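Beta-lactamase (Nostoc sp., PDB 6NHS) probably hydrolyses the beta-lactam ring of beta-lactam antibiotics, as a class D serine beta-lactamase. Local coordinates at residues A[98-103]-A[108-113]. Sequence-based numbering, arbitrary orientation.
Sequences WNQDTN and FRNSTV. With EDO (1,2-ethanediol), chain D.
Trp-98 lays its indole over the turn at Ser-111 and Thr-112, between helix 104-110 and helix 113-123. Beyond CB, CG sits anti to the carbonyl carbon and beside the backbone N (chi1 -69°), and from there the indole reaches residues 110-113. CG meets the methyl CG2 of Thr-112, and CD1 lies 3.5 Å from Thr-112 OG1. NE1, next along, donates to Asn-110 O at 2.9 Å; the bond is nearly straight (169°) and the oxygen lies in the ring plane, although the nitrogen stands above the carbonyl plane of Asn-110. Farther out, CZ2 comes within 3.1 Å of Ser-111 O, and the tip atom CH2 touches the methyl CG2 of Val-113 at 4.1 Å. Over one face, Thr-112 CA makes a CH-pi contact with the five-membered ring. Tryptophan suits this place because its broad apolar surface covers the backbone while its single N-H serves a carbonyl near the end of the helix.

That region closes in a Schellman motif with Ser-111 at positive phi. Ser-111 to Val-113 match the Ser-x-Val motif of class D beta-lactamases, and Ser-111 OG is hydrogen-bonded to Lys-203 NZ of the Lys-Thr-Gly motif, consistent with a place at the active site. Beyond the indole, one water links Thr-102 OG1 (2.9 Å), Thr-112 OG1 (2.6 Å) and Asn-110 ND2, which donates to it (3.1 Å). Hydroxyls can donate or accept, fitting whichever role the water leaves. The chemistry thus implies a divided joint: one N-H...O hydrogen bond with apolar and CH-pi contacts at Trp-98, and a bridge through one water beside it.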
loop_
_atom_site.group_PDB
_atom_site.type_symbol
_atom_site.label_atom_id
_atom_site.label_comp_id
_atom_site.label_asym_id
_atom_site.label_seq_id
_atom_site.Cartn_x
_atom_site.Cartn_y
_atom_site.Cartn_z
ATOM N N TRP A 98 -10.484 -8.374 -13.407
ATOM C CA TRP A 98 -11.472 -7.644 -12.622
ATOM C C TRP A 98 -12.902 -8.065 -12.934
ATOM O O TRP A 98 -13.804 -7.793 -12.132
ATOM C CB TRP A 98 -11.350 -6.138 -12.877
ATOM C CG TRP A 98 -10.110 -5.503 -12.329
ATOM C CD1 TRP A 98 -9.105 -6.112 -11.627
ATOM C CD2 TRP A 98 -9.748 -4.123 -12.435
ATOM N NE1 TRP A 98 -8.141 -5.191 -11.289
ATOM C CE2 TRP A 98 -8.514 -3.962 -11.768
ATOM C CE3 TRP A 98 -10.347 -3.006 -13.029
ATOM C CZ2 TRP A 98 -7.870 -2.724 -11.674
ATOM C CZ3 TRP A 98 -9.704 -1.777 -12.935
ATOM C CH2 TRP A 98 -8.476 -1.649 -12.261
ATOM N N ASN A 99 -13.138 -8.687 -14.085
ATOM C CA ASN A 99 -14.497 -9.022 -14.513
ATOM C C ASN A 99 -14.896 -10.418 -14.049
ATOM O O ASN A 99 -15.303 -11.269 -14.840
ATOM C CB ASN A 99 -14.603 -8.889 -16.029
ATOM C CG ASN A 99 -14.271 -7.490 -16.511
ATOM O OD1 ASN A 99 -14.600 -6.501 -15.853
ATOM N ND2 ASN A 99 -13.612 -7.400 -17.665
ATOM N N GLN A 100 -14.804 -10.648 -12.741
ATOM C CA GLN A 100 -15.101 -11.954 -12.175
ATOM C C GLN A 100 -15.344 -11.789 -10.685
ATOM O O GLN A 100 -14.826 -10.861 -10.061
ATOM C CB GLN A 100 -13.951 -12.938 -12.411
ATOM C CG GLN A 100 -12.687 -12.552 -11.672
ATOM C CD GLN A 100 -11.511 -13.450 -12.003
ATOM O OE1 GLN A 100 -11.676 -14.489 -12.635
ATOM N NE2 GLN A 100 -10.313 -13.050 -11.576
ATOM N N ASP A 101 -16.127 -12.705 -10.120
ATOM C CA ASP A 101 -16.316 -12.736 -8.670
ATOM C C ASP A 101 -14.966 -12.920 -7.981
ATOM O O ASP A 101 -14.053 -13.546 -8.525
ATOM C CB ASP A 101 -17.247 -13.887 -8.256
ATOM C CG ASP A 101 -18.603 -13.843 -8.937
ATOM O OD1 ASP A 101 -19.018 -12.779 -9.434
ATOM O OD2 ASP A 101 -19.275 -14.892 -8.946
ATOM N N THR A 102 -14.825 -12.380 -6.772
ATOM C CA THR A 102 -13.519 -12.462 -6.124
ATOM C C THR A 102 -13.688 -12.365 -4.608
ATOM O O THR A 102 -14.797 -12.227 -4.086
ATOM C CB THR A 102 -12.575 -11.387 -6.683
ATOM O OG1 THR A 102 -11.212 -11.709 -6.362
ATOM C CG2 THR A 102 -12.919 -10.010 -6.128
ATOM N N ASN A 103 -12.570 -12.485 -3.900
ATOM C CA ASN A 103 -12.515 -12.312 -2.458
ATOM C C ASN A 103 -11.424 -11.290 -2.168
ATOM O O ASN A 103 -10.753 -10.800 -3.085
ATOM C CB ASN A 103 -12.276 -13.655 -1.740
ATOM C CG ASN A 103 -10.941 -14.314 -2.115
ATOM O OD1 ASN A 103 -9.910 -13.655 -2.216
ATOM N ND2 ASN A 103 -10.964 -15.638 -2.297
ATOM N N PHE A 108 -6.981 -7.987 -3.471
ATOM C CA PHE A 108 -5.707 -7.376 -3.103
ATOM C C PHE A 108 -4.630 -7.719 -4.125
ATOM O O PHE A 108 -3.914 -6.836 -4.613
ATOM C CB PHE A 108 -5.297 -7.852 -1.708
ATOM C CG PHE A 108 -4.200 -7.031 -1.071
ATOM C CD1 PHE A 108 -2.866 -7.379 -1.237
ATOM C CD2 PHE A 108 -4.509 -5.920 -0.294
ATOM C CE1 PHE A 108 -1.854 -6.627 -0.645
ATOM C CE2 PHE A 108 -3.495 -5.161 0.301
ATOM C CZ PHE A 108 -2.171 -5.520 0.125
ATOM N N ARG A 109 -4.514 -9.007 -4.468
ATOM C CA ARG A 109 -3.530 -9.454 -5.453
ATOM C C ARG A 109 -3.710 -8.750 -6.796
ATOM O O ARG A 109 -2.727 -8.366 -7.445
ATOM C CB ARG A 109 -3.645 -10.971 -5.622
ATOM C CG ARG A 109 -2.783 -11.578 -6.717
ATOM C CD ARG A 109 -3.168 -13.040 -6.922
ATOM N NE ARG A 109 -2.278 -13.721 -7.861
ATOM C CZ ARG A 109 -2.482 -14.948 -8.331
ATOM N NH1 ARG A 109 -3.560 -15.633 -7.963
ATOM N NH2 ARG A 109 -1.612 -15.486 -9.178
ATOM N N ASN A 110 -4.958 -8.570 -7.229
ATOM C CA ASN A 110 -5.264 -8.080 -8.563
ATOM C C ASN A 110 -5.524 -6.582 -8.610
ATOM O O ASN A 110 -5.861 -6.069 -9.679
ATOM C CB ASN A 110 -6.488 -8.821 -9.129
ATOM C CG ASN A 110 -6.245 -10.309 -9.301
ATOM O OD1 ASN A 110 -5.128 -10.739 -9.574
ATOM N ND2 ASN A 110 -7.304 -11.105 -9.149
ATOM N N SER A 111 -5.376 -5.874 -7.485
ATOM C CA SER A 111 -5.690 -4.445 -7.402
ATOM C C SER A 111 -7.107 -4.160 -7.899
ATOM O O SER A 111 -7.356 -3.180 -8.604
ATOM C CB SER A 111 -4.663 -3.601 -8.169
ATOM O OG SER A 111 -3.362 -3.755 -7.634
ATOM N N THR A 112 -8.052 -5.015 -7.502
ATOM C CA THR A 112 -9.423 -4.960 -8.014
ATOM C C THR A 112 -10.179 -3.829 -7.324
ATOM O O THR A 112 -10.736 -4.008 -6.240
ATOM C CB THR A 112 -10.109 -6.305 -7.814
ATOM O OG1 THR A 112 -9.279 -7.330 -8.378
ATOM C CG2 THR A 112 -11.468 -6.329 -8.513
ATOM N N VAL A 113 -10.221 -2.664 -7.983
ATOM C CA VAL A 113 -10.752 -1.447 -7.364
ATOM C C VAL A 113 -12.222 -1.608 -6.976
ATOM O O VAL A 113 -12.635 -1.190 -5.888
ATOM C CB VAL A 113 -10.554 -0.240 -8.301
ATOM C CG1 VAL A 113 -11.228 1.003 -7.713
ATOM C CG2 VAL A 113 -9.062 0.015 -8.546
HETATM C C1 EDO D . -17.743 -17.624 -7.299
HETATM O O1 EDO D . -18.182 -17.052 -8.534
HETATM C C2 EDO D . -18.936 -18.270 -6.610
HETATM O O2 EDO D . -19.939 -17.265 -6.416
HETATM O O HOH W 1 -9.998 -9.867 -8.187
#